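Local coordinates for protein Crov588 (Cafeteriavirus, PDB 6NYR) that is of unknown function but folds as a circular leucine-rich-repeat protein built from FNIP repeats, and so may serve as a scaffold for binding partners, at residues K23-K26 / I27-P31; I36-G39 / E40-Q44; I654-G657 / N658-I661. One frame throughout, in Å; residues are numbered along the deposited sequence.

How the interactions relate
All three contacts are local, made between neighbours along the chain of the repeat ring, but they differ in burial. Interaction 2 is the partly buried one: two phenylalanines stack at the exit of strand 35-37, and a water bridges two backbone carbonyls beside the stack. The others lie at the surface, interaction 1 on a short helix with a serine hydroxyl bond and Tyr24-Ile27 packing, interaction 3 where a strand passes into one, with a lysine-tyrosine CH-pi contact and a salt bridge. Interactions 1 and 2 touch, Leu28 CD2 lying 3.8 Å from Ile36 CD1. Interaction 3 touches neither, its nearest atoms being about 12 Å from interaction 1 and about 15 Å from interaction 2.

Interaction 1: K23-K26 / I27-P31; sequences KYYK and ILSNP
Tyr24 holds the start of helix 25-28 from both its backbone and its side chain. Its carbonyl O accepts the N-H of Leu28 at 2.8 Å and closes an i to i+4 helical turn. The same residue offers apolar surface: the ring lies alongside Ile27, both side chains pointing the same way, and Ile27 CD1 comes to 3.5 Å from Tyr24 CD2. Ile27 reaches the ring because CG1 stands opposite its own carbonyl carbon (chi1 -64°) and the chain then runs on extended to CD1. On the buried side, Leu28 sets CD1 4.0 Å from Tyr24 CB. The helix lies between strands 10-12 and 35-37 near the start of the leucine-rich-repeat ring, and branched aliphatic residues suit its inner face, where Ile27 and Leu28 both pack on Leu11. The ring of Phe17 meets Tyr24 edge-to-face.

The other side is more exposed and more polar, although Tyr25 and Ser29 both touch Pro51 there. The Tyr25 ring comes near Ser29, whose OG is 3.4 Å from Tyr25 CD1. That hydroxyl donates to Tyr25 O over 2.7 Å, approaching from above the carbonyl plane. Ser29 N is shared between two carbonyls, with a bond to Lys26 O of 3.2 Å and a weak, bent one to Tyr25 O. Lys26 is the loose part: chi1 (59°) sets its CG 3.0 Å from Ile27 N, and the residue is exposed.

A small residue with a hydroxyl suits the place where this helix stops: serine adds a side-chain bond to a carbonyl that its own N-H grips only weakly. The chemistry thus implies a short turn ended by polar bonds and anchored to the fold by apolar side chains.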
loop_
_atom_site.group_PDB
_atom_site.type_symbol
_atom_site.label_atom_id
_atom_site.label_comp_id
_atom_site.label_asym_id
_atom_site.label_seq_id
_atom_site.Cartn_x
_atom_site.Cartn_y
_atom_site.Cartn_z
ATOM N N LYS A 23 4.683 37.390 3.829
ATOM C CA LYS A 23 6.041 37.325 3.308
ATOM C C LYS A 23 6.255 36.190 2.313
ATOM O O LYS A 23 7.363 36.055 1.782
ATOM C CB LYS A 23 7.032 37.180 4.468
ATOM C CG LYS A 23 8.357 37.885 4.256
ATOM C CD LYS A 23 9.391 37.409 5.264
ATOM C CE LYS A 23 10.738 38.075 5.039
ATOM N NZ LYS A 23 11.816 37.389 5.808
ATOM N N TYR A 24 5.235 35.379 2.046
ATOM C CA TYR A 24 5.367 34.223 1.170
ATOM C C TYR A 24 4.949 34.504 -0.267
ATOM O O TYR A 24 5.029 33.601 -1.105
ATOM C CB TYR A 24 4.545 33.050 1.721
ATOM C CG TYR A 24 5.169 32.405 2.936
ATOM C CD1 TYR A 24 5.040 32.980 4.191
ATOM C CD2 TYR A 24 5.885 31.221 2.831
ATOM C CE1 TYR A 24 5.612 32.404 5.304
ATOM C CE2 TYR A 24 6.459 30.632 3.944
ATOM C CZ TYR A 24 6.319 31.229 5.178
ATOM O OH TYR A 24 6.885 30.654 6.292
ATOM N N TYR A 25 4.512 35.729 -0.571
ATOM C CA TYR A 25 4.061 36.045 -1.923
ATOM C C TYR A 25 5.094 35.619 -2.959
ATOM O O TYR A 25 4.757 34.990 -3.971
ATOM C CB TYR A 25 3.776 37.544 -2.035
ATOM C CG TYR A 25 2.788 37.894 -3.122
ATOM C CD1 TYR A 25 3.191 38.009 -4.445
ATOM C CD2 TYR A 25 1.450 38.109 -2.825
ATOM C CE1 TYR A 25 2.288 38.325 -5.441
ATOM C CE2 TYR A 25 0.540 38.427 -3.812
ATOM C CZ TYR A 25 0.962 38.534 -5.120
ATOM O OH TYR A 25 0.056 38.850 -6.107
ATOM N N LYS A 26 6.364 35.949 -2.716
ATOM C CA LYS A 26 7.429 35.529 -3.619
ATOM C C LYS A 26 7.448 34.014 -3.775
ATOM O O LYS A 26 7.475 33.493 -4.897
ATOM C CB LYS A 26 8.776 36.051 -3.109
ATOM C CG LYS A 26 9.164 35.582 -1.711
ATOM C CD LYS A 26 10.570 36.066 -1.327
ATOM C CE LYS A 26 10.622 37.582 -1.134
ATOM N NZ LYS A 26 9.852 38.034 0.061
ATOM N N ILE A 27 7.422 33.284 -2.657
ATOM C CA ILE A 27 7.462 31.827 -2.725
ATOM C C ILE A 27 6.261 31.301 -3.500
ATOM O O ILE A 27 6.380 30.368 -4.305
ATOM C CB ILE A 27 7.521 31.223 -1.308
ATOM C CG1 ILE A 27 8.815 31.625 -0.602
ATOM C CG2 ILE A 27 7.388 29.705 -1.375
ATOM C CD1 ILE A 27 8.807 31.356 0.894
ATOM N N LEU A 28 5.086 31.888 -3.270
ATOM C CA LEU A 28 3.857 31.379 -3.860
ATOM C C LEU A 28 3.670 31.800 -5.311
ATOM O O LEU A 28 2.781 31.266 -5.983
ATOM C CB LEU A 28 2.657 31.839 -3.029
ATOM C CG LEU A 28 2.649 31.353 -1.577
ATOM C CD1 LEU A 28 1.536 32.025 -0.782
ATOM C CD2 LEU A 28 2.517 29.835 -1.515
ATOM N N SER A 29 4.478 32.734 -5.809
ATOM C CA SER A 29 4.393 33.160 -7.201
ATOM C C SER A 29 5.226 32.299 -8.147
ATOM O O SER A 29 5.286 32.602 -9.344
ATOM C CB SER A 29 4.830 34.624 -7.330
ATOM O OG SER A 29 4.040 35.465 -6.510
ATOM N N ASN A 30 5.860 31.240 -7.654
ATOM C CA ASN A 30 6.676 30.359 -8.488
ATOM C C ASN A 30 5.827 29.782 -9.614
ATOM O O ASN A 30 4.867 29.048 -9.341
ATOM C CB ASN A 30 7.266 29.263 -7.601
ATOM C CG ASN A 30 8.098 28.265 -8.369
ATOM O OD1 ASN A 30 8.258 28.374 -9.584
ATOM N ND2 ASN A 30 8.655 27.289 -7.659
ATOM N N PRO A 31 6.143 30.070 -10.881
ATOM C CA PRO A 31 5.208 29.726 -11.963
ATOM C C PRO A 31 5.002 28.241 -12.227
ATOM O O PRO A 31 4.204 27.912 -13.114
ATOM C CB PRO A 31 5.834 30.399 -13.204
ATOM C CG PRO A 31 6.741 31.456 -12.666
ATOM C CD PRO A 31 7.268 30.898 -11.361
#

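Interaction 2: I36-G39 / E40-Q44; sequences IEFG and EKFNQ
This is an aromatic stack across the turn that leaves strand 35-37, in the loop leading to strand 56-58 of a leucine-rich-repeat solenoid that closes into a ring. Phe38 and Phe42, four residues apart and both buried, form an offset stack with centroids 4.0 Å apart and planes inclined by 16°. Phe38 CE1 sits over the centre of the Phe42 ring, while Phe42 CE2 lies nearer the rim of Phe38. Flat, wholly apolar rings suit an interior where successive coils pack together: Phe38 also meets the rings of Phe13 and Phe59 from the neighbouring coils.

Each ring has something on its second face as well, Ile36 CG2 against Phe38 and the backbone N of Gln44 over the middle of Phe42. Phe42 gets there by turning CG opposite its backbone N (chi1 177°), which brings the ring back toward the strand end. Between them, Gly39, with no side chain, carries the chain round the corner and presents its O to a water. That water closes the turn, donating to Gly39 O at 2.5 Å and to Phe42 O at 2.7 Å, and it lies in plane at the edge of the Phe42 ring.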
loop_
_atom_site.group_PDB
_atom_site.type_symbol
_atom_site.label_atom_id
_atom_site.label_comp_id
_atom_site.label_asym_id
_atom_site.label_seq_id
_atom_site.Cartn_x
_atom_site.Cartn_y
_atom_site.Cartn_z
ATOM N N ILE A 36 -2.064 24.944 -3.797
ATOM C CA ILE A 36 -1.575 25.069 -2.432
ATOM C C ILE A 36 -2.335 24.057 -1.587
ATOM O O ILE A 36 -3.565 23.963 -1.681
ATOM C CB ILE A 36 -1.760 26.489 -1.869
ATOM C CG1 ILE A 36 -0.873 27.481 -2.615
ATOM C CG2 ILE A 36 -1.444 26.499 -0.376
ATOM C CD1 ILE A 36 -1.142 28.928 -2.255
ATOM N N GLU A 37 -1.610 23.305 -0.768
ATOM C CA GLU A 37 -2.209 22.401 0.205
ATOM C C GLU A 37 -1.925 22.938 1.601
ATOM O O GLU A 37 -0.761 23.046 2.004
ATOM C CB GLU A 37 -1.666 20.981 0.058
ATOM C CG GLU A 37 -2.182 20.236 -1.160
ATOM C CD GLU A 37 -1.713 18.794 -1.198
ATOM O OE1 GLU A 37 -0.885 18.417 -0.341
ATOM O OE2 GLU A 37 -2.178 18.037 -2.076
ATOM N N PHE A 38 -2.980 23.293 2.320
ATOM C CA PHE A 38 -2.879 23.697 3.712
ATOM C C PHE A 38 -3.180 22.507 4.617
ATOM O O PHE A 38 -3.790 21.516 4.204
ATOM C CB PHE A 38 -3.839 24.847 4.013
ATOM C CG PHE A 38 -3.423 26.160 3.406
ATOM C CD1 PHE A 38 -2.382 26.893 3.956
ATOM C CD2 PHE A 38 -4.074 26.662 2.293
ATOM C CE1 PHE A 38 -1.998 28.103 3.404
ATOM C CE2 PHE A 38 -3.694 27.873 1.735
ATOM C CZ PHE A 38 -2.654 28.592 2.291
ATOM N N GLY A 39 -2.730 22.613 5.865
ATOM C CA GLY A 39 -2.815 21.502 6.789
ATOM C C GLY A 39 -3.765 21.716 7.947
ATOM O O GLY A 39 -4.710 22.505 7.855
ATOM N N GLU A 40 -3.511 21.015 9.055
ATOM C CA GLU A 40 -4.427 21.057 10.186
ATOM C C GLU A 40 -4.415 22.425 10.855
ATOM O O GLU A 40 -5.470 23.021 11.096
ATOM C CB GLU A 40 -4.046 19.977 11.202
ATOM C CG GLU A 40 -5.117 19.676 12.239
ATOM C CD GLU A 40 -4.695 18.607 13.233
ATOM O OE1 GLU A 40 -3.477 18.362 13.378
ATOM O OE2 GLU A 40 -5.585 18.008 13.876
ATOM N N LYS A 41 -3.227 22.949 11.145
ATOM C CA LYS A 41 -3.105 24.079 12.054
ATOM C C LYS A 41 -3.255 25.438 11.387
ATOM O O LYS A 41 -3.446 26.433 12.096
ATOM C CB LYS A 41 -1.752 24.019 12.775
ATOM C CG LYS A 41 -1.613 22.853 13.746
ATOM C CD LYS A 41 -2.508 23.042 14.966
ATOM C CE LYS A 41 -2.274 21.957 16.011
ATOM N NZ LYS A 41 -3.066 22.197 17.253
ATOM N N PHE A 42 -3.165 25.519 10.060
ATOM C CA PHE A 42 -3.198 26.821 9.408
ATOM C C PHE A 42 -4.541 27.505 9.638
ATOM O O PHE A 42 -5.603 26.944 9.355
ATOM C CB PHE A 42 -2.936 26.682 7.907
ATOM C CG PHE A 42 -3.037 27.981 7.160
ATOM C CD1 PHE A 42 -2.029 28.926 7.252
ATOM C CD2 PHE A 42 -4.139 28.258 6.370
ATOM C CE1 PHE A 42 -2.120 30.127 6.571
ATOM C CE2 PHE A 42 -4.234 29.455 5.684
ATOM C CZ PHE A 42 -3.223 30.390 5.785
ATOM N N ASN A 43 -4.487 28.739 10.151
ATOM C CA ASN A 43 -5.680 29.541 10.403
ATOM C C ASN A 43 -5.285 31.019 10.322
ATOM O O ASN A 43 -5.207 31.737 11.318
ATOM C CB ASN A 43 -6.303 29.190 11.756
ATOM C CG ASN A 43 -7.692 29.772 11.931
ATOM O OD1 ASN A 43 -8.368 30.096 10.956
ATOM N ND2 ASN A 43 -8.124 29.908 13.176
ATOM N N GLN A 44 -5.037 31.489 9.101
ATOM C CA GLN A 44 -4.652 32.873 8.857
ATOM C C GLN A 44 -5.388 33.377 7.621
ATOM O O GLN A 44 -5.830 32.592 6.776
ATOM C CB GLN A 44 -3.136 33.011 8.664
ATOM C CG GLN A 44 -2.301 32.527 9.843
ATOM C CD GLN A 44 -2.480 33.363 11.091
ATOM O OE1 GLN A 44 -2.828 34.541 11.019
ATOM N NE2 GLN A 44 -2.248 32.752 12.249
HETATM O O HOH W 1 -5.582 24.880 7.615
#

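Interaction 3: I654-G657 / N658-I661; sequences IYYG and NKDI
Lys659 lays its aliphatic chain against the ring of Tyr656, three residues earlier. Its CB is 3.4 Å from Tyr656 O, and CG comes nearer still to that oxygen, because chi1 (65°) places CG between the backbone N and the carbonyl carbon. CD lies over one face of the ring in a CH-pi contact, 3.9 Å from the centroid and toward the rim. CE moves on to the phenol end, 3.3 Å from Tyr656 CZ and close to OH. There the chain bends at chi4, and NZ turns to Asp660, forming a salt bridge to OD1 of 2.7 Å on the syn side of the carboxylate. Lysine suits this partly exposed place because its methylenes cover one face of the ring while its charge finds the neighbouring aspartate.

The turn joins the end of strand 651-655, next to the last strand of the repeat ring, to the short helix 659-662; Ile654 and Tyr656 pair through their backbones with the final strand, 674-678. Lys659 N donates to Tyr656 O over 2.9 Å, and Asn658 N gives a longer bond, 3.2 Å, to Tyr655 O. Gly657 N lies over the centre of the Tyr655 ring, 3.6 Å above its plane; glycine, having no side chain, lets the ring lie close against the backbone. Asn658 occupies the N-cap position, but its side chain makes no capping bond; ND2 instead lies at the edge of the Tyr655 ring, 3.8 Å from CD2, with the amide plane almost perpendicular to the ring.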
loop_
_atom_site.group_PDB
_atom_site.type_symbol
_atom_site.label_atom_id
_atom_site.label_comp_id
_atom_site.label_asym_id
_atom_site.label_seq_id
_atom_site.Cartn_x
_atom_site.Cartn_y
_atom_site.Cartn_z
ATOM N N ILE A 654 19.019 18.939 11.621
ATOM C CA ILE A 654 19.353 19.367 12.974
ATOM C C ILE A 654 18.131 19.238 13.872
ATOM O O ILE A 654 16.989 19.383 13.427
ATOM C CB ILE A 654 19.876 20.826 12.959
ATOM C CG1 ILE A 654 21.333 20.876 12.481
ATOM C CG2 ILE A 654 19.723 21.490 14.316
ATOM C CD1 ILE A 654 22.279 20.008 13.291
ATOM N N TYR A 655 18.379 18.963 15.150
ATOM C CA TYR A 655 17.321 18.986 16.153
ATOM C C TYR A 655 16.982 20.438 16.465
ATOM O O TYR A 655 17.866 21.218 16.838
ATOM C CB TYR A 655 17.749 18.249 17.419
ATOM C CG TYR A 655 16.713 18.283 18.528
ATOM C CD1 TYR A 655 15.368 18.058 18.257
ATOM C CD2 TYR A 655 17.080 18.523 19.845
ATOM C CE1 TYR A 655 14.419 18.087 19.263
ATOM C CE2 TYR A 655 16.138 18.549 20.859
ATOM C CZ TYR A 655 14.807 18.328 20.562
ATOM O OH TYR A 655 13.860 18.351 21.566
ATOM N N TYR A 656 15.711 20.805 16.293
ATOM C CA TYR A 656 15.299 22.182 16.539
ATOM C C TYR A 656 15.734 22.660 17.917
ATOM O O TYR A 656 16.235 23.782 18.060
ATOM C CB TYR A 656 13.784 22.298 16.395
ATOM C CG TYR A 656 13.273 23.715 16.432
ATOM C CD1 TYR A 656 13.318 24.512 15.299
ATOM C CD2 TYR A 656 12.746 24.257 17.596
ATOM C CE1 TYR A 656 12.853 25.810 15.321
ATOM C CE2 TYR A 656 12.280 25.553 17.629
ATOM C CZ TYR A 656 12.337 26.326 16.489
ATOM O OH TYR A 656 11.874 27.622 16.513
ATOM N N GLY A 657 15.556 21.823 18.940
ATOM C CA GLY A 657 15.798 22.253 20.304
ATOM C C GLY A 657 17.172 22.842 20.540
ATOM O O GLY A 657 17.345 23.681 21.430
ATOM N N ASN A 658 18.166 22.424 19.755
ATOM C CA ASN A 658 19.537 22.876 19.947
ATOM C C ASN A 658 19.997 23.856 18.875
ATOM O O ASN A 658 21.182 24.205 18.840
ATOM C CB ASN A 658 20.505 21.685 19.991
ATOM C CG ASN A 658 20.384 20.878 21.263
ATOM O OD1 ASN A 658 20.247 21.436 22.350
ATOM N ND2 ASN A 658 20.445 19.558 21.137
ATOM N N LYS A 659 19.097 24.308 18.001
ATOM C CA LYS A 659 19.513 25.157 16.888
ATOM C C LYS A 659 20.299 26.364 17.392
ATOM O O LYS A 659 21.383 26.679 16.884
ATOM C CB LYS A 659 18.290 25.591 16.074
ATOM C CG LYS A 659 17.309 26.493 16.806
ATOM C CD LYS A 659 16.133 26.873 15.901
ATOM C CE LYS A 659 15.252 27.946 16.534
ATOM N NZ LYS A 659 15.986 29.219 16.790
ATOM N N ASP A 660 19.785 27.025 18.435
ATOM C CA ASP A 660 20.415 28.248 18.922
ATOM C C ASP A 660 21.860 28.013 19.337
ATOM O O ASP A 660 22.676 28.942 19.289
ATOM C CB ASP A 660 19.623 28.819 20.101
ATOM C CG ASP A 660 18.242 29.301 19.702
ATOM O OD1 ASP A 660 18.020 29.556 18.499
ATOM O OD2 ASP A 660 17.376 29.428 20.594
ATOM N N ILE A 661 22.197 26.792 19.748
ATOM C CA ILE A 661 23.572 26.485 20.123
ATOM C C ILE A 661 24.394 26.078 18.908
ATOM O O ILE A 661 25.578 26.410 18.809
ATOM C CB ILE A 661 23.598 25.384 21.203
ATOM C CG1 ILE A 661 22.834 25.825 22.448
ATOM C CG2 ILE A 661 25.046 25.041 21.553
ATOM C CD1 ILE A 661 23.639 26.642 23.431
#